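Local coordinates for protein abietadiene synthase, chloroplastic (Abies grandis, PDB 3S9V) that belongs to the plant terpene synthase family and is built mainly of helices, with an N-terminal terpene synthase domain followed by a metal-binding domain, at residues L100-I105 with H146-F151; G362-L367 with A408-I413; E506-P511 with V526-S531; N604-Q609 with L641-L646. One frame throughout, in Å; residues are numbered along the deposited sequence.

Interaction 1. Residues L100-I105 with H146-F151; sequences LAYDRI and HRPSGF
Aromatic contacts centre on Tyr102, which turns a ring edge toward the face of Phe151 in an edge-to-face pair: the centroids are 4.8 Å apart, the planes stand at 58°, and Tyr102 CD2 lies over the Phe151 ring, off centre. At the rim of the Phe151 ring, near its plane, Ile105 CD1 meets CZ at 3.8 Å.

A CH-pi contact holds a face of the tyrosine, where Arg147 CG sits 4.1 Å from the centroid of the Tyr102 ring. The arginine chain runs extended from CG to NE across that ring and brings NH1 close to the phenolic OH, though at an angle too poor for a hydrogen bond.

Apolar packing adds Pro148 and Leu100. Pro148 CD presses on Tyr102 CB at 3.4 Å, a tight fit, and Leu100 CD2 reaches Pro148 CG at 4.1 Å. Around this core, Phe175 of helix 174-187 touches Tyr102 and Arg147, while Leu448 of strand 447-448 meets Leu100 and Pro148.

Pro148 to Phe151 form a type II beta turn, closed by Phe151 N to Pro148 O, with Gly150 as N-cap. The turn runs into the N-terminus of helix 151-164 and packs on the first turn of helix 101-117 in a mainly helical fold.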
loop_
_atom_site.group_PDB
_atom_site.type_symbol
_atom_site.label_atom_id
_atom_site.label_comp_id
_atom_site.label_asym_id
_atom_site.label_seq_id
_atom_site.Cartn_x
_atom_site.Cartn_y
_atom_site.Cartn_z
ATOM N N LEU A 100 -22.828 14.862 9.381
ATOM C CA LEU A 100 -21.813 15.259 10.348
ATOM C C LEU A 100 -22.349 16.575 10.893
ATOM O O LEU A 100 -22.547 17.533 10.144
ATOM C CB LEU A 100 -20.449 15.473 9.688
ATOM C CG LEU A 100 -19.332 15.796 10.698
ATOM C CD1 LEU A 100 -19.057 14.582 11.604
ATOM C CD2 LEU A 100 -18.070 16.196 9.956
ATOM N N ALA A 101 -22.615 16.620 12.189
ATOM C CA ALA A 101 -23.159 17.823 12.794
ATOM C C ALA A 101 -22.361 19.075 12.432
ATOM O O ALA A 101 -22.927 20.044 11.911
ATOM C CB ALA A 101 -23.236 17.658 14.320
ATOM N N TYR A 102 -21.055 19.060 12.693
ATOM C CA TYR A 102 -20.217 20.225 12.388
ATOM C C TYR A 102 -20.406 20.711 10.955
ATOM O O TYR A 102 -20.596 21.897 10.711
ATOM C CB TYR A 102 -18.743 19.898 12.619
ATOM C CG TYR A 102 -18.382 19.687 14.068
ATOM C CD1 TYR A 102 -17.773 18.508 14.483
ATOM C CD2 TYR A 102 -18.638 20.672 15.023
ATOM C CE1 TYR A 102 -17.423 18.305 15.815
ATOM C CE2 TYR A 102 -18.291 20.483 16.361
ATOM C CZ TYR A 102 -17.683 19.292 16.748
ATOM O OH TYR A 102 -17.331 19.079 18.060
ATOM N N ASP A 103 -20.344 19.776 10.014
ATOM C CA ASP A 103 -20.513 20.055 8.591
ATOM C C ASP A 103 -21.828 20.806 8.335
ATOM O O ASP A 103 -21.832 21.868 7.714
ATOM C CB ASP A 103 -20.488 18.718 7.826
ATOM C CG ASP A 103 -20.668 18.870 6.309
ATOM O OD1 ASP A 103 -19.783 19.447 5.637
ATOM O OD2 ASP A 103 -21.697 18.385 5.784
ATOM N N ARG A 104 -22.941 20.263 8.824
ATOM C CA ARG A 104 -24.245 20.884 8.616
ATOM C C ARG A 104 -24.399 22.283 9.209
ATOM O O ARG A 104 -24.894 23.182 8.531
ATOM C CB ARG A 104 -25.360 19.976 9.146
ATOM C CG ARG A 104 -25.446 18.620 8.450
ATOM C CD ARG A 104 -25.585 18.772 6.935
ATOM N NE ARG A 104 -25.623 17.472 6.274
ATOM C CZ ARG A 104 -26.635 16.613 6.369
ATOM N NH1 ARG A 104 -27.705 16.916 7.094
ATOM N NH2 ARG A 104 -26.573 15.442 5.753
ATOM N N ILE A 105 -23.990 22.486 10.460
ATOM C CA ILE A 105 -24.124 23.817 11.051
ATOM C C ILE A 105 -23.179 24.822 10.408
ATOM O O ILE A 105 -23.481 26.012 10.361
ATOM C CB ILE A 105 -23.872 23.822 12.580
ATOM C CG1 ILE A 105 -22.480 23.281 12.891
ATOM C CG2 ILE A 105 -24.938 23.010 13.280
ATOM C CD1 ILE A 105 -22.110 23.385 14.350
ATOM N N HIS A 146 -15.325 13.947 14.663
ATOM C CA HIS A 146 -14.143 14.713 14.289
ATOM C C HIS A 146 -14.459 16.118 13.783
ATOM O O HIS A 146 -15.360 16.315 12.966
ATOM C CB HIS A 146 -13.351 13.943 13.235
ATOM C CG HIS A 146 -12.999 12.552 13.658
ATOM N ND1 HIS A 146 -12.314 12.282 14.825
ATOM C CD2 HIS A 146 -13.254 11.353 13.086
ATOM C CE1 HIS A 146 -12.164 10.976 14.953
ATOM N NE2 HIS A 146 -12.726 10.389 13.910
ATOM N N ARG A 147 -13.709 17.092 14.288
ATOM C CA ARG A 147 -13.878 18.493 13.908
ATOM C C ARG A 147 -13.315 18.735 12.511
ATOM O O ARG A 147 -12.182 18.358 12.230
ATOM C CB ARG A 147 -13.143 19.398 14.904
ATOM C CG ARG A 147 -14.035 20.163 15.875
ATOM C CD ARG A 147 -13.196 21.026 16.816
ATOM N NE ARG A 147 -14.011 21.968 17.583
ATOM C CZ ARG A 147 -14.909 21.622 18.502
ATOM N NH1 ARG A 147 -15.119 20.342 18.783
ATOM N NH2 ARG A 147 -15.604 22.559 19.139
ATOM N N PRO A 148 -14.097 19.375 11.621
ATOM C CA PRO A 148 -13.653 19.663 10.250
ATOM C C PRO A 148 -12.449 20.596 10.282
ATOM O O PRO A 148 -12.284 21.352 11.233
ATOM C CB PRO A 148 -14.872 20.340 9.620
ATOM C CG PRO A 148 -16.015 19.774 10.390
ATOM C CD PRO A 148 -15.493 19.795 11.812
ATOM N N SER A 149 -11.626 20.548 9.237
ATOM C CA SER A 149 -10.424 21.379 9.146
ATOM C C SER A 149 -10.703 22.875 9.288
ATOM O O SER A 149 -11.419 23.462 8.477
ATOM C CB SER A 149 -9.713 21.145 7.807
ATOM O OG SER A 149 -9.424 19.774 7.601
ATOM N N GLY A 150 -10.128 23.483 10.316
ATOM C CA GLY A 150 -10.303 24.908 10.530
ATOM C C GLY A 150 -11.636 25.318 11.119
ATOM O O GLY A 150 -11.951 26.515 11.139
ATOM N N PHE A 151 -12.413 24.350 11.612
ATOM C CA PHE A 151 -13.726 24.653 12.179
ATOM C C PHE A 151 -13.713 25.756 13.223
ATOM O O PHE A 151 -14.468 26.722 13.124
ATOM C CB PHE A 151 -14.360 23.419 12.819
ATOM C CG PHE A 151 -15.787 23.645 13.267
ATOM C CD1 PHE A 151 -16.836 23.572 12.354
ATOM C CD2 PHE A 151 -16.072 23.956 14.590
ATOM C CE1 PHE A 151 -18.152 23.802 12.751
ATOM C CE2 PHE A 151 -17.386 24.192 15.001
ATOM C CZ PHE A 151 -18.429 24.112 14.076
#

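Interaction 2. Residues G362-L367 with A408-I413; sequences GVTDML and AFKKNI
Two helix starts meet here within the N-terminal terpene synthase domain: the first turn of helix 363-373 packs against the loop that leads into helix 413-422. Ile413, the first residue of that second helix, carries most of the contact. Its CG1 stands anti to the backbone N (chi1 -161°), which sends the CG1-CD1 branch out to the neighbouring helix. There CG1 meets Val363 CG1 at 3.7 Å, and CD1 comes to 4.1 Å from Leu367 CD2. Val363 and Leu367 lie one helical turn apart, and each lies alongside Ile413, pointing the other way. Thr364, next to Val363 in sequence, crosses the isoleucine at about a right angle, its OG1 4.0 Å from Ile413 CD1.

A looser touch comes from Lys410, whose chain bends at chi2 (-77°) and brings CE to 4.2 Å from Thr364 CG2. The methylene part of the lysine, rather than its ammonium end, meets the threonine. The contact is therefore mainly aliphatic packing at the protein surface, with one threonine hydroxyl against a methyl.

Both helix starts are held by polar bonds of their own. In 362-367, Asp365 OD2 offers its syn lone pair to Gly362 N at 3.1 Å, tying the N-cap residue back to the first turn. In 408-413, Asn412 is the N-cap: OD1 accepts a hydrogen bond from Phe404 N and a weak one from Gly415 N, and ND2 is hydrogen-bonded to Asn440 OD1. Val417 and Leu394 also touch Val363. The contact thus belongs to the helix-to-helix packing of the N-terminal terpene synthase domain, joining the starts of helices 363-373 and 413-422.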
loop_
_atom_site.group_PDB
_atom_site.type_symbol
_atom_site.label_atom_id
_atom_site.label_comp_id
_atom_site.label_asym_id
_atom_site.label_seq_id
_atom_site.Cartn_x
_atom_site.Cartn_y
_atom_site.Cartn_z
ATOM N N GLY A 362 -1.462 12.166 11.406
ATOM C CA GLY A 362 -2.465 11.221 11.868
ATOM C C GLY A 362 -2.256 9.802 11.370
ATOM O O GLY A 362 -1.479 9.561 10.445
ATOM N N VAL A 363 -2.973 8.862 11.978
ATOM C CA VAL A 363 -2.867 7.454 11.630
ATOM C C VAL A 363 -2.823 7.181 10.135
ATOM O O VAL A 363 -1.964 6.440 9.657
ATOM C CB VAL A 363 -4.030 6.645 12.226
ATOM C CG1 VAL A 363 -3.911 5.189 11.801
ATOM C CG2 VAL A 363 -4.023 6.765 13.742
ATOM N N THR A 364 -3.748 7.776 9.395
ATOM C CA THR A 364 -3.795 7.558 7.961
ATOM C C THR A 364 -2.486 7.931 7.264
ATOM O O THR A 364 -1.909 7.109 6.550
ATOM C CB THR A 364 -4.968 8.326 7.334
ATOM O OG1 THR A 364 -6.197 7.821 7.870
ATOM C CG2 THR A 364 -4.984 8.144 5.832
ATOM N N ASP A 365 -1.990 9.147 7.477
ATOM C CA ASP A 365 -0.744 9.534 6.822
ATOM C C ASP A 365 0.501 8.799 7.332
ATOM O O ASP A 365 1.372 8.443 6.534
ATOM C CB ASP A 365 -0.536 11.054 6.887
ATOM C CG ASP A 365 -0.758 11.622 8.274
ATOM O OD1 ASP A 365 -1.907 11.542 8.770
ATOM O OD2 ASP A 365 0.215 12.152 8.857
ATOM N N MET A 366 0.607 8.563 8.639
ATOM C CA MET A 366 1.781 7.847 9.138
ATOM C C MET A 366 1.756 6.450 8.538
ATOM O O MET A 366 2.806 5.862 8.286
ATOM C CB MET A 366 1.810 7.757 10.677
ATOM C CG MET A 366 2.180 9.060 11.408
ATOM S SD MET A 366 3.786 9.802 10.957
ATOM C CE MET A 366 3.298 10.824 9.589
ATOM N N LEU A 367 0.554 5.927 8.294
ATOM C CA LEU A 367 0.436 4.600 7.707
ATOM C C LEU A 367 0.996 4.558 6.284
ATOM O O LEU A 367 1.766 3.658 5.945
ATOM C CB LEU A 367 -1.019 4.124 7.692
ATOM C CG LEU A 367 -1.212 2.821 6.902
ATOM C CD1 LEU A 367 -0.296 1.744 7.462
ATOM C CD2 LEU A 367 -2.664 2.371 6.964
ATOM N N ALA A 408 -14.952 7.287 12.856
ATOM C CA ALA A 408 -13.905 7.439 11.851
ATOM C C ALA A 408 -14.480 7.494 10.434
ATOM O O ALA A 408 -15.531 6.914 10.150
ATOM C CB ALA A 408 -12.901 6.288 11.967
ATOM N N PHE A 409 -13.780 8.188 9.547
ATOM C CA PHE A 409 -14.228 8.306 8.168
ATOM C C PHE A 409 -13.760 7.125 7.310
ATOM O O PHE A 409 -14.253 6.922 6.203
ATOM C CB PHE A 409 -13.767 9.651 7.591
ATOM C CG PHE A 409 -14.528 10.829 8.148
ATOM C CD1 PHE A 409 -14.534 11.089 9.518
ATOM C CD2 PHE A 409 -15.283 11.645 7.315
ATOM C CE1 PHE A 409 -15.284 12.139 10.048
ATOM C CE2 PHE A 409 -16.040 12.699 7.833
ATOM C CZ PHE A 409 -16.042 12.944 9.202
ATOM N N LYS A 410 -12.808 6.356 7.834
ATOM C CA LYS A 410 -12.290 5.155 7.166
ATOM C C LYS A 410 -13.061 3.975 7.750
ATOM O O LYS A 410 -13.329 3.956 8.952
ATOM C CB LYS A 410 -10.803 4.959 7.477
ATOM C CG LYS A 410 -9.860 5.914 6.772
ATOM C CD LYS A 410 -9.672 5.520 5.326
ATOM C CE LYS A 410 -8.543 6.311 4.690
ATOM N NZ LYS A 410 -8.273 5.814 3.316
ATOM N N LYS A 411 -13.402 2.990 6.924
ATOM C CA LYS A 411 -14.149 1.829 7.411
ATOM C C LYS A 411 -13.446 1.100 8.565
ATOM O O LYS A 411 -14.075 0.771 9.567
ATOM C CB LYS A 411 -14.410 0.847 6.269
ATOM C CG LYS A 411 -15.126 -0.424 6.702
ATOM C CD LYS A 411 -15.371 -1.356 5.526
ATOM C CE LYS A 411 -15.993 -2.671 5.988
ATOM N NZ LYS A 411 -16.296 -3.605 4.860
ATOM N N ASN A 412 -12.148 0.841 8.430
ATOM C CA ASN A 412 -11.410 0.153 9.487
ATOM C C ASN A 412 -9.912 0.379 9.347
ATOM O O ASN A 412 -9.178 -0.496 8.894
ATOM C CB ASN A 412 -11.710 -1.351 9.464
ATOM C CG ASN A 412 -11.061 -2.100 10.631
ATOM O OD1 ASN A 412 -10.860 -1.540 11.713
ATOM N ND2 ASN A 412 -10.760 -3.377 10.422
ATOM N N ILE A 413 -9.462 1.558 9.754
ATOM C CA ILE A 413 -8.059 1.899 9.666
ATOM C C ILE A 413 -7.232 0.981 10.563
ATOM O O ILE A 413 -6.101 0.627 10.222
ATOM C CB ILE A 413 -7.830 3.385 10.052
ATOM C CG1 ILE A 413 -6.480 3.852 9.523
ATOM C CG2 ILE A 413 -7.909 3.565 11.565
ATOM C CD1 ILE A 413 -6.376 3.803 8.010
#

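Interaction 3. Residues E506-P511 with V526-S531; sequences EIYFSP and VYTKTS
The short helical segments 506-511 and 526-531 run roughly antiparallel, their axes 8.7 Å apart at closest approach and their directions at 135°, with the backbones nearest at Tyr508 and Thr528. At one end Pro511 lies over the Tyr527 ring. Its CB is 4.0 Å from the ring centroid and 20° off the normal, a CH-pi contact displaced toward the CG-CD1 rim. With chi1 at -172° the Tyr527 ring swings away from its own backbone N and meets Pro511.

In the middle, Thr528 OG1 approaches the edge of the Tyr508 ring near its plane, 3.4 Å from CD1. The hydroxyl is hydrogen-bonded to Arg524 O, within its own helix. At the other end Ile507 CG2 packs against Ser531 CB at 3.7 Å, with Thr528 CG2 beside it at 3.9 Å from that same Ile507 CG2.

Ser531 OG bonds back to Tyr527 O at 2.8 Å, rising above the plane of that carbonyl, while Ser531 N reaches the same oxygen from the opposite face. Both phenols find partners beyond the pair: Tyr508 OH binds Glu481 of helix 461-491, and Tyr527 OH binds Thr750 of helix 741-757.

Helix 504-514 is kinked at Pro511, whose nitrogen has no bond to the preceding turn. Because the hydroxyls of Tyr508, Tyr527, Thr528 and Ser531 are bonded within their own helix or to other helices, these two helices of the metal-binding domain are held together here by van der Waals and CH-pi contacts rather than by hydrogen bonds between the two segments.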
loop_
_atom_site.group_PDB
_atom_site.type_symbol
_atom_site.label_atom_id
_atom_site.label_comp_id
_atom_site.label_asym_id
_atom_site.label_seq_id
_atom_site.Cartn_x
_atom_site.Cartn_y
_atom_site.Cartn_z
ATOM N N GLU A 506 0.523 -27.001 1.498
ATOM C CA GLU A 506 1.403 -26.013 2.100
ATOM C C GLU A 506 2.373 -25.466 1.053
ATOM O O GLU A 506 2.650 -24.270 1.015
ATOM C CB GLU A 506 2.155 -26.683 3.250
ATOM C CG GLU A 506 3.050 -25.808 4.090
ATOM C CD GLU A 506 3.594 -26.579 5.284
ATOM O OE1 GLU A 506 2.776 -27.000 6.133
ATOM O OE2 GLU A 506 4.827 -26.777 5.370
ATOM N N ILE A 507 2.867 -26.349 0.192
ATOM C CA ILE A 507 3.805 -25.965 -0.859
ATOM C C ILE A 507 3.133 -25.253 -2.031
ATOM O O ILE A 507 3.713 -24.343 -2.628
ATOM C CB ILE A 507 4.563 -27.196 -1.394
ATOM C CG1 ILE A 507 5.531 -27.706 -0.326
ATOM C CG2 ILE A 507 5.314 -26.844 -2.672
ATOM C CD1 ILE A 507 6.336 -28.915 -0.762
ATOM N N TYR A 508 1.915 -25.664 -2.364
ATOM C CA TYR A 508 1.190 -25.052 -3.473
ATOM C C TYR A 508 0.765 -23.630 -3.111
ATOM O O TYR A 508 0.589 -22.778 -3.983
ATOM C CB TYR A 508 -0.045 -25.879 -3.832
ATOM C CG TYR A 508 -0.876 -25.229 -4.908
ATOM C CD1 TYR A 508 -0.389 -25.105 -6.206
ATOM C CD2 TYR A 508 -2.122 -24.674 -4.615
ATOM C CE1 TYR A 508 -1.114 -24.442 -7.189
ATOM C CE2 TYR A 508 -2.856 -24.004 -5.586
ATOM C CZ TYR A 508 -2.343 -23.889 -6.871
ATOM O OH TYR A 508 -3.043 -23.196 -7.831
ATOM N N PHE A 509 0.600 -23.385 -1.817
ATOM C CA PHE A 509 0.206 -22.072 -1.333
ATOM C C PHE A 509 1.181 -20.994 -1.792
ATOM O O PHE A 509 0.775 -19.911 -2.208
ATOM C CB PHE A 509 0.155 -22.065 0.196
ATOM C CG PHE A 509 0.309 -20.693 0.802
ATOM C CD1 PHE A 509 -0.715 -19.757 0.713
ATOM C CD2 PHE A 509 1.491 -20.328 1.434
ATOM C CE1 PHE A 509 -0.561 -18.481 1.244
ATOM C CE2 PHE A 509 1.656 -19.045 1.971
ATOM C CZ PHE A 509 0.630 -18.125 1.875
ATOM N N SER A 510 2.469 -21.303 -1.699
ATOM C CA SER A 510 3.512 -20.361 -2.065
ATOM C C SER A 510 3.324 -19.678 -3.413
ATOM O O SER A 510 3.023 -18.489 -3.466
ATOM C CB SER A 510 4.881 -21.044 -2.005
ATOM O OG SER A 510 5.191 -21.406 -0.673
ATOM N N PRO A 511 3.488 -20.412 -4.522
ATOM C CA PRO A 511 3.305 -19.719 -5.800
ATOM C C PRO A 511 1.892 -19.164 -5.983
ATOM O O PRO A 511 1.701 -18.124 -6.611
ATOM C CB PRO A 511 3.645 -20.796 -6.823
ATOM C CG PRO A 511 3.152 -22.036 -6.157
ATOM C CD PRO A 511 3.630 -21.864 -4.729
ATOM N N VAL A 526 4.670 -26.561 -11.975
ATOM C CA VAL A 526 6.085 -26.886 -11.984
ATOM C C VAL A 526 6.815 -26.319 -10.769
ATOM O O VAL A 526 7.768 -26.910 -10.290
ATOM C CB VAL A 526 6.762 -26.381 -13.275
ATOM C CG1 VAL A 526 8.239 -26.747 -13.263
ATOM C CG2 VAL A 526 6.074 -26.996 -14.494
ATOM N N TYR A 527 6.352 -25.180 -10.275
ATOM C CA TYR A 527 6.957 -24.545 -9.108
ATOM C C TYR A 527 6.706 -25.460 -7.910
ATOM O O TYR A 527 7.605 -25.749 -7.120
ATOM C CB TYR A 527 6.304 -23.172 -8.878
ATOM C CG TYR A 527 6.950 -22.317 -7.818
ATOM C CD1 TYR A 527 6.941 -22.700 -6.481
ATOM C CD2 TYR A 527 7.568 -21.114 -8.155
ATOM C CE1 TYR A 527 7.530 -21.904 -5.502
ATOM C CE2 TYR A 527 8.156 -20.314 -7.192
ATOM C CZ TYR A 527 8.135 -20.713 -5.864
ATOM O OH TYR A 527 8.716 -19.913 -4.903
ATOM N N THR A 528 5.468 -25.920 -7.799
ATOM C CA THR A 528 5.063 -26.795 -6.715
ATOM C C THR A 528 5.790 -28.139 -6.717
ATOM O O THR A 528 6.272 -28.591 -5.674
ATOM C CB THR A 528 3.552 -27.041 -6.776
ATOM O OG1 THR A 528 2.869 -25.785 -6.664
ATOM C CG2 THR A 528 3.117 -27.981 -5.654
ATOM N N LYS A 529 5.864 -28.782 -7.878
ATOM C CA LYS A 529 6.542 -30.069 -7.975
ATOM C C LYS A 529 8.027 -29.925 -7.685
ATOM O O LYS A 529 8.603 -30.719 -6.941
ATOM C CB LYS A 529 6.328 -30.683 -9.358
ATOM C CG LYS A 529 4.929 -31.272 -9.526
ATOM C CD LYS A 529 4.640 -31.665 -10.963
ATOM C CE LYS A 529 3.213 -32.188 -11.096
ATOM N NZ LYS A 529 2.837 -32.450 -12.515
ATOM N N THR A 530 8.642 -28.900 -8.261
ATOM C CA THR A 530 10.060 -28.665 -8.051
ATOM C C THR A 530 10.369 -28.351 -6.588
ATOM O O THR A 530 11.351 -28.847 -6.046
ATOM C CB THR A 530 10.560 -27.521 -8.939
ATOM O OG1 THR A 530 10.115 -27.745 -10.286
ATOM C CG2 THR A 530 12.073 -27.474 -8.926
ATOM N N SER A 531 9.531 -27.539 -5.946
ATOM C CA SER A 531 9.735 -27.204 -4.537
ATOM C C SER A 531 9.601 -28.456 -3.680
ATOM O O SER A 531 10.407 -28.697 -2.782
ATOM C CB SER A 531 8.710 -26.171 -4.063
ATOM O OG SER A 531 8.846 -24.955 -4.768
#

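Interaction 4. Residues N604-Q609 with L641-L646; sequences NVWKVQ and LGTVVL
Gln609 OE1 is gripped twice: Thr643 OG1 donates to it in a short bond of 2.5 Å, and a water donates to Gln609 OE1 at 2.8 Å. The threonine hydroxyl meets the amide oxygen in the carbonyl plane, on a lone pair, with a C=O...donor angle of 123°. The water in turn accepts from Thr643 N at 3.2 Å, bridging side chain and backbone. Gln609 is bent at chi2, which helps bring its amide beside the threonine; NE2 donates to Val637 O, so both ends of the amide are fixed. Arg666 adds a further bond to Thr643 OG1 and another to Val605 O.

Thr643 also works through its methyl. CG2 lies over the six-membered ring of Trp606, 3.9 Å from the centroid and only 12° off the normal, a CH-pi contact, and touches Val605 CG1 at 3.8 Å. Farther along, Val605 CG2 meets Leu646 CB at 4.0 Å. Phe583 and Phe579 both pair edge-to-face with the indole.

With axes 9.8 Å apart and directions at 176°, segments 604-609 and 641-646 form an almost exactly antiparallel helix pair, an arrangement typical of the all-helical bundle of the terpene synthase metal-binding domain.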
loop_
_atom_site.group_PDB
_atom_site.type_symbol
_atom_site.label_atom_id
_atom_site.label_comp_id
_atom_site.label_asym_id
_atom_site.label_seq_id
_atom_site.Cartn_x
_atom_site.Cartn_y
_atom_site.Cartn_z
ATOM N N ASN A 604 21.745 -29.426 -15.208
ATOM C CA ASN A 604 22.747 -28.537 -14.650
ATOM C C ASN A 604 22.177 -27.816 -13.427
ATOM O O ASN A 604 22.867 -27.641 -12.421
ATOM C CB ASN A 604 23.199 -27.529 -15.710
ATOM C CG ASN A 604 24.413 -26.740 -15.281
ATOM O OD1 ASN A 604 24.361 -25.520 -15.149
ATOM N ND2 ASN A 604 25.522 -27.436 -15.060
ATOM N N VAL A 605 20.914 -27.400 -13.504
ATOM C CA VAL A 605 20.295 -26.730 -12.368
ATOM C C VAL A 605 20.404 -27.660 -11.166
ATOM O O VAL A 605 20.858 -27.247 -10.095
ATOM C CB VAL A 605 18.802 -26.419 -12.614
ATOM C CG1 VAL A 605 18.133 -25.940 -11.306
ATOM C CG2 VAL A 605 18.667 -25.362 -13.696
ATOM N N TRP A 606 20.000 -28.918 -11.359
ATOM C CA TRP A 606 20.046 -29.916 -10.291
ATOM C C TRP A 606 21.471 -30.322 -9.900
ATOM O O TRP A 606 21.739 -30.623 -8.733
ATOM C CB TRP A 606 19.227 -31.160 -10.680
ATOM C CG TRP A 606 17.749 -30.984 -10.440
ATOM C CD1 TRP A 606 16.779 -30.825 -11.382
ATOM C CD2 TRP A 606 17.099 -30.860 -9.169
ATOM N NE1 TRP A 606 15.563 -30.600 -10.779
ATOM C CE2 TRP A 606 15.732 -30.616 -9.420
ATOM C CE3 TRP A 606 17.544 -30.925 -7.837
ATOM C CZ2 TRP A 606 14.794 -30.433 -8.388
ATOM C CZ3 TRP A 606 16.613 -30.741 -6.807
ATOM C CH2 TRP A 606 15.251 -30.497 -7.094
ATOM N N LYS A 607 22.381 -30.324 -10.870
ATOM C CA LYS A 607 23.773 -30.679 -10.604
ATOM C C LYS A 607 24.309 -29.821 -9.464
ATOM O O LYS A 607 24.842 -30.339 -8.490
ATOM C CB LYS A 607 24.627 -30.460 -11.857
ATOM C CG LYS A 607 26.136 -30.560 -11.626
ATOM C CD LYS A 607 26.908 -30.198 -12.886
ATOM C CE LYS A 607 28.408 -30.096 -12.629
ATOM N NZ LYS A 607 28.979 -31.371 -12.110
ATOM N N VAL A 608 24.148 -28.506 -9.584
ATOM C CA VAL A 608 24.636 -27.581 -8.566
ATOM C C VAL A 608 23.893 -27.730 -7.244
ATOM O O VAL A 608 24.486 -27.604 -6.173
ATOM C CB VAL A 608 24.538 -26.116 -9.065
ATOM C CG1 VAL A 608 24.981 -25.143 -7.971
ATOM C CG2 VAL A 608 25.419 -25.944 -10.309
ATOM N N GLN A 609 22.597 -28.013 -7.321
ATOM C CA GLN A 609 21.782 -28.183 -6.124
ATOM C C GLN A 609 22.224 -29.410 -5.319
ATOM O O GLN A 609 22.391 -29.339 -4.093
ATOM C CB GLN A 609 20.311 -28.342 -6.501
ATOM C CG GLN A 609 19.377 -28.371 -5.303
ATOM C CD GLN A 609 19.427 -27.070 -4.529
ATOM O OE1 GLN A 609 19.179 -26.003 -5.087
ATOM N NE2 GLN A 609 19.752 -27.148 -3.242
ATOM N N LEU A 641 16.081 -22.303 -3.171
ATOM C CA LEU A 641 15.165 -21.367 -3.816
ATOM C C LEU A 641 15.586 -21.123 -5.266
ATOM O O LEU A 641 14.740 -20.992 -6.156
ATOM C CB LEU A 641 15.122 -20.043 -3.052
ATOM C CG LEU A 641 14.692 -20.189 -1.588
ATOM C CD1 LEU A 641 14.655 -18.822 -0.933
ATOM C CD2 LEU A 641 13.326 -20.867 -1.514
ATOM N N GLY A 642 16.895 -21.074 -5.506
ATOM C CA GLY A 642 17.377 -20.849 -6.855
ATOM C C GLY A 642 16.863 -21.898 -7.837
ATOM O O GLY A 642 16.435 -21.562 -8.939
ATOM N N THR A 643 16.914 -23.164 -7.428
ATOM C CA THR A 643 16.476 -24.302 -8.248
ATOM C C THR A 643 15.007 -24.183 -8.660
ATOM O O THR A 643 14.659 -24.370 -9.835
ATOM C CB THR A 643 16.702 -25.629 -7.475
ATOM O OG1 THR A 643 18.108 -25.846 -7.344
ATOM C CG2 THR A 643 16.058 -26.827 -8.195
ATOM N N VAL A 644 14.160 -23.853 -7.688
ATOM C CA VAL A 644 12.740 -23.686 -7.927
ATOM C C VAL A 644 12.515 -22.608 -8.994
ATOM O O VAL A 644 11.738 -22.789 -9.932
ATOM C CB VAL A 644 12.034 -23.275 -6.628
ATOM C CG1 VAL A 644 10.531 -23.151 -6.869
ATOM C CG2 VAL A 644 12.345 -24.295 -5.535
ATOM N N VAL A 645 13.214 -21.489 -8.852
ATOM C CA VAL A 645 13.095 -20.395 -9.805
ATOM C C VAL A 645 13.577 -20.747 -11.211
ATOM O O VAL A 645 12.866 -20.535 -12.190
ATOM C CB VAL A 645 13.881 -19.156 -9.325
ATOM C CG1 VAL A 645 13.958 -18.116 -10.436
ATOM C CG2 VAL A 645 13.200 -18.562 -8.100
ATOM N N LEU A 646 14.784 -21.288 -11.308
ATOM C CA LEU A 646 15.352 -21.615 -12.603
ATOM C C LEU A 646 14.539 -22.623 -13.418
ATOM O O LEU A 646 14.506 -22.554 -14.648
ATOM C CB LEU A 646 16.791 -22.085 -12.420
ATOM C CG LEU A 646 17.698 -20.967 -11.876
ATOM C CD1 LEU A 646 19.104 -21.496 -11.628
ATOM C CD2 LEU A 646 17.739 -19.808 -12.861
HETATM O O HOH W 1 19.297 -23.175 -5.316
#

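In the fold
Along the chain the four contacts follow one another without nesting, and they fall into two pairs. Interactions 1 and 2 have centres 18 Å apart and touch where His146 and Leu100 pack on Phe409, so the loop before helix 413-422 links both. Interactions 3 and 4 lie within the metal-binding domain, centres 14 Å apart. There Val644 of helix 641-648 touches Tyr527 and Ser531, and Thr530 reaches Trp606, so helix 521-541, part of interaction 3, also packs on both helices of interaction 4. Between the pairs, interactions 2 and 3 are 36 Å apart by centres, and interactions 1 and 4 have centres 62 Å apart, on opposite sides of the chain's centre. The contacts thus sample separate helical regions of an elongated, multidomain synthase.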